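Local atomic coordinates of 2-amino-4-hydroxy-6-hydroxymethyldihydropteridine pyrophosphokinase (Haemophilus influenzae, PDB entry 1CBK), a protein that probably catalyses the transfer of pyrophosphate from ATP to 6-hydroxymethyl-7,8-dihydropterin, a step on the pathway to folate. Residues A[2-13]-A[91-102]. Numbering follows the deposited sequence.
Sequences ITAYIALGSNLN and ERTLDLDILLYG. With ROI (7,8-dihydro-7,7-dimethyl-6-hydroxypterin), chain D; SO4 (sulfate ion), chain C.
Ile2 lays its CD1 methyl over the centre of the Tyr101 ring, 3.4 Å from the centroid, a CH-pi contact at one end of antiparallel strands 2-10 and 95-101. Its CG1 stands between the backbone N and carbonyl carbon (chi1 81°), carrying the branch across the ring face; the phenol OH binds Leu65 O. A classic beta bulge sets Leu99 and Leu100 both against Tyr5, whose O takes Leu99 N at 2.8 Å and Leu100 N only weakly. Leu99 CD2 leans on Ala7 CB; on the other face Leu8 CG meets Leu96 CD2 at 3.7 Å, Leu96 packing on helix 67-80 and Leu8 on helix 15-27. Beyond Gly9 and Asp95 side chains join the pairing: Ser10 OG donates to Thr93 O from above the carbonyl plane, and Asn11 holds the Arg92 main chain, OD1 accepting Arg92 N at 3.0 Å and N bonding Arg92 O nearly straight. Arg92 NH1 salt-bridges Asp95 OD2 at 2.9 Å (OD1 pairs with Arg83), NE bonds Tyr54 OH and NH2 Gly90 O; the guanidinium also holds a sulfate, probably from crystallisation liquor, and faces pterin O9. These loop residues, with Asp95, place a cation that would probably favour an anion.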
# COMPACT_ATOMS: atom_id res chain seq x y z
N ILE A 2 -5.13 -26.26 -0.33
CA ILE A 2 -4.50 -25.13 0.31
C ILE A 2 -5.49 -24.18 1.00
O ILE A 2 -6.63 -24.03 0.57
CB ILE A 2 -3.59 -24.34 -0.69
CG1 ILE A 2 -4.39 -23.40 -1.54
CG2 ILE A 2 -2.82 -25.27 -1.61
CD1 ILE A 2 -4.34 -21.99 -1.02
N THR A 3 -5.03 -23.56 2.08
CA THR A 3 -5.80 -22.60 2.83
C THR A 3 -5.46 -21.23 2.23
O THR A 3 -4.29 -20.86 2.17
CB THR A 3 -5.39 -22.61 4.31
OG1 THR A 3 -5.68 -23.90 4.85
CG2 THR A 3 -6.13 -21.53 5.10
N ALA A 4 -6.47 -20.52 1.74
CA ALA A 4 -6.26 -19.21 1.16
C ALA A 4 -7.10 -18.20 1.90
O ALA A 4 -8.09 -18.55 2.53
CB ALA A 4 -6.60 -19.21 -0.32
N TYR A 5 -6.69 -16.94 1.85
CA TYR A 5 -7.40 -15.85 2.52
C TYR A 5 -7.78 -14.85 1.46
O TYR A 5 -6.96 -14.47 0.61
CB TYR A 5 -6.53 -15.22 3.60
CG TYR A 5 -6.38 -16.11 4.80
CD1 TYR A 5 -7.36 -16.13 5.80
CD2 TYR A 5 -5.27 -16.98 4.92
CE1 TYR A 5 -7.26 -17.00 6.90
CE2 TYR A 5 -5.17 -17.86 6.02
CZ TYR A 5 -6.17 -17.86 7.00
OH TYR A 5 -6.09 -18.73 8.06
N ILE A 6 -9.05 -14.47 1.47
CA ILE A 6 -9.60 -13.52 0.49
C ILE A 6 -10.13 -12.27 1.20
O ILE A 6 -10.87 -12.37 2.19
CB ILE A 6 -10.74 -14.20 -0.33
CG1 ILE A 6 -10.16 -15.41 -1.08
CG2 ILE A 6 -11.41 -13.20 -1.30
CD1 ILE A 6 -11.20 -16.31 -1.65
N ALA A 7 -9.73 -11.11 0.71
CA ALA A 7 -10.17 -9.83 1.27
C ALA A 7 -11.35 -9.34 0.42
O ALA A 7 -11.33 -9.46 -0.80
CB ALA A 7 -9.02 -8.79 1.24
N LEU A 8 -12.40 -8.85 1.08
CA LEU A 8 -13.58 -8.33 0.38
C LEU A 8 -13.87 -6.90 0.84
O LEU A 8 -13.81 -6.61 2.03
CB LEU A 8 -14.83 -9.20 0.66
CG LEU A 8 -14.84 -10.71 0.44
CD1 LEU A 8 -14.29 -11.44 1.67
CD2 LEU A 8 -16.27 -11.14 0.14
N GLY A 9 -14.25 -6.04 -0.09
CA GLY A 9 -14.57 -4.67 0.27
C GLY A 9 -15.61 -4.09 -0.67
O GLY A 9 -15.70 -4.53 -1.82
N SER A 10 -16.41 -3.15 -0.19
CA SER A 10 -17.44 -2.51 -1.03
C SER A 10 -17.92 -1.25 -0.38
O SER A 10 -17.98 -1.18 0.85
CB SER A 10 -18.66 -3.44 -1.21
OG SER A 10 -19.79 -2.77 -1.78
N ASN A 11 -18.24 -0.24 -1.17
CA ASN A 11 -18.81 0.98 -0.60
C ASN A 11 -19.92 1.54 -1.51
O ASN A 11 -20.32 2.70 -1.37
CB ASN A 11 -17.76 2.07 -0.28
CG ASN A 11 -17.26 2.82 -1.50
OD1 ASN A 11 -17.23 2.29 -2.62
ND2 ASN A 11 -16.79 4.03 -1.28
N LEU A 12 -20.47 0.70 -2.39
CA LEU A 12 -21.47 1.16 -3.34
C LEU A 12 -22.59 0.13 -3.55
O LEU A 12 -22.34 -1.08 -3.54
CB LEU A 12 -20.78 1.45 -4.69
CG LEU A 12 -20.86 2.76 -5.49
CD1 LEU A 12 -20.70 2.43 -6.96
CD2 LEU A 12 -22.16 3.51 -5.28
N ASN A 13 -23.81 0.62 -3.70
CA ASN A 13 -24.98 -0.22 -3.94
C ASN A 13 -25.20 -1.33 -2.90
O ASN A 13 -25.24 -2.52 -3.24
CB ASN A 13 -24.93 -0.83 -5.35
CG ASN A 13 -25.01 0.22 -6.46
OD1 ASN A 13 -25.35 1.38 -6.22
ND2 ASN A 13 -24.72 -0.20 -7.69
N GLU A 91 -15.22 4.92 -5.35
CA GLU A 91 -16.34 3.99 -5.21
C GLU A 91 -16.32 2.72 -6.07
O GLU A 91 -16.06 2.78 -7.26
CB GLU A 91 -17.67 4.73 -5.44
CG GLU A 91 -17.87 6.00 -4.61
CD GLU A 91 -17.28 7.27 -5.23
OE1 GLU A 91 -16.56 7.22 -6.26
OE2 GLU A 91 -17.55 8.36 -4.67
N ARG A 92 -16.66 1.59 -5.47
CA ARG A 92 -16.72 0.31 -6.18
C ARG A 92 -17.76 -0.56 -5.47
O ARG A 92 -17.85 -0.55 -4.24
CB ARG A 92 -15.36 -0.39 -6.13
CG ARG A 92 -14.94 -0.75 -4.69
CD ARG A 92 -13.45 -0.71 -4.51
NE ARG A 92 -12.93 0.58 -4.93
CZ ARG A 92 -11.91 0.71 -5.78
NH1 ARG A 92 -11.29 -0.38 -6.24
NH2 ARG A 92 -11.50 1.92 -6.13
N THR A 93 -18.54 -1.30 -6.24
CA THR A 93 -19.56 -2.17 -5.66
C THR A 93 -18.94 -3.40 -4.99
O THR A 93 -19.53 -3.95 -4.06
CB THR A 93 -20.57 -2.62 -6.73
OG1 THR A 93 -19.86 -3.24 -7.80
CG2 THR A 93 -21.37 -1.42 -7.29
N LEU A 94 -17.77 -3.84 -5.45
CA LEU A 94 -17.10 -5.01 -4.88
C LEU A 94 -15.68 -5.23 -5.39
O LEU A 94 -15.39 -5.06 -6.57
CB LEU A 94 -17.91 -6.29 -5.22
CG LEU A 94 -17.35 -7.65 -4.74
CD1 LEU A 94 -17.64 -7.83 -3.25
CD2 LEU A 94 -17.99 -8.78 -5.54
N ASP A 95 -14.80 -5.62 -4.47
CA ASP A 95 -13.41 -5.97 -4.79
C ASP A 95 -13.12 -7.25 -4.00
O ASP A 95 -13.41 -7.31 -2.81
CB ASP A 95 -12.42 -4.89 -4.33
CG ASP A 95 -11.97 -3.98 -5.45
OD1 ASP A 95 -12.42 -4.14 -6.59
OD2 ASP A 95 -11.15 -3.07 -5.19
N LEU A 96 -12.63 -8.28 -4.69
CA LEU A 96 -12.24 -9.56 -4.09
C LEU A 96 -10.74 -9.65 -4.35
O LEU A 96 -10.32 -9.49 -5.49
CB LEU A 96 -12.94 -10.74 -4.79
CG LEU A 96 -14.47 -10.73 -4.68
CD1 LEU A 96 -15.05 -11.98 -5.33
CD2 LEU A 96 -14.88 -10.65 -3.21
N ASP A 97 -9.94 -9.86 -3.31
CA ASP A 97 -8.48 -9.92 -3.47
C ASP A 97 -7.86 -11.14 -2.75
O ASP A 97 -8.18 -11.39 -1.60
CB ASP A 97 -7.82 -8.65 -2.89
CG ASP A 97 -8.10 -7.40 -3.71
OD1 ASP A 97 -7.78 -7.40 -4.92
OD2 ASP A 97 -8.60 -6.42 -3.13
N ILE A 98 -7.00 -11.88 -3.44
CA ILE A 98 -6.34 -13.03 -2.80
C ILE A 98 -5.20 -12.46 -1.95
O ILE A 98 -4.26 -11.87 -2.46
CB ILE A 98 -5.74 -14.01 -3.84
CG1 ILE A 98 -6.81 -14.53 -4.80
CG2 ILE A 98 -5.11 -15.19 -3.08
CD1 ILE A 98 -6.25 -15.12 -6.09
N LEU A 99 -5.33 -12.57 -0.63
CA LEU A 99 -4.31 -12.06 0.28
C LEU A 99 -3.19 -13.08 0.43
O LEU A 99 -2.01 -12.74 0.36
CB LEU A 99 -4.89 -11.82 1.66
CG LEU A 99 -5.97 -10.77 1.92
CD1 LEU A 99 -6.40 -10.86 3.40
CD2 LEU A 99 -5.40 -9.37 1.61
N LEU A 100 -3.58 -14.33 0.63
CA LEU A 100 -2.64 -15.43 0.87
C LEU A 100 -3.12 -16.70 0.19
O LEU A 100 -4.32 -16.97 0.13
CB LEU A 100 -2.53 -15.69 2.37
CG LEU A 100 -2.06 -14.50 3.22
CD1 LEU A 100 -2.36 -14.76 4.70
CD2 LEU A 100 -0.57 -14.20 2.97
N TYR A 101 -2.16 -17.47 -0.31
CA TYR A 101 -2.44 -18.74 -0.98
C TYR A 101 -1.44 -19.69 -0.35
O TYR A 101 -0.30 -19.83 -0.82
CB TYR A 101 -2.20 -18.62 -2.49
CG TYR A 101 -2.57 -19.88 -3.26
CD1 TYR A 101 -3.87 -20.07 -3.74
CD2 TYR A 101 -1.64 -20.90 -3.47
CE1 TYR A 101 -4.24 -21.24 -4.41
CE2 TYR A 101 -1.99 -22.07 -4.14
CZ TYR A 101 -3.29 -22.24 -4.61
OH TYR A 101 -3.64 -23.41 -5.23
N GLY A 102 -1.87 -20.34 0.73
CA GLY A 102 -1.01 -21.24 1.46
C GLY A 102 0.11 -20.35 1.96
O GLY A 102 -0.10 -19.20 2.37
N1 ROI D . -10.98 1.92 1.70
C2 ROI D . -11.54 1.07 2.63
N2 ROI D . -11.80 1.57 3.87
N3 ROI D . -11.84 -0.23 2.36
C4 ROI D . -11.59 -0.78 1.15
O4 ROI D . -11.90 -1.95 0.88
C4A ROI D . -10.96 0.03 0.15
N5 ROI D . -10.68 -0.47 -1.02
C6 ROI D . -10.08 0.24 -2.04
C7 ROI D . -9.54 1.67 -1.73
C16 ROI D . -7.99 1.63 -1.45
C15 ROI D . -9.91 2.65 -2.86
N8 ROI D . -10.10 2.23 -0.46
C8A ROI D . -10.68 1.43 0.51
O9 ROI D . -10.01 -0.35 -3.16
S SO4 C . -8.34 1.23 -8.05
O1 SO4 C . -6.88 1.34 -7.47
O2 SO4 C . -8.93 -0.27 -7.81
O3 SO4 C . -9.13 2.26 -7.32
O4 SO4 C . -8.38 1.51 -9.64
O HOH W 1 -2.62 -19.15 3.90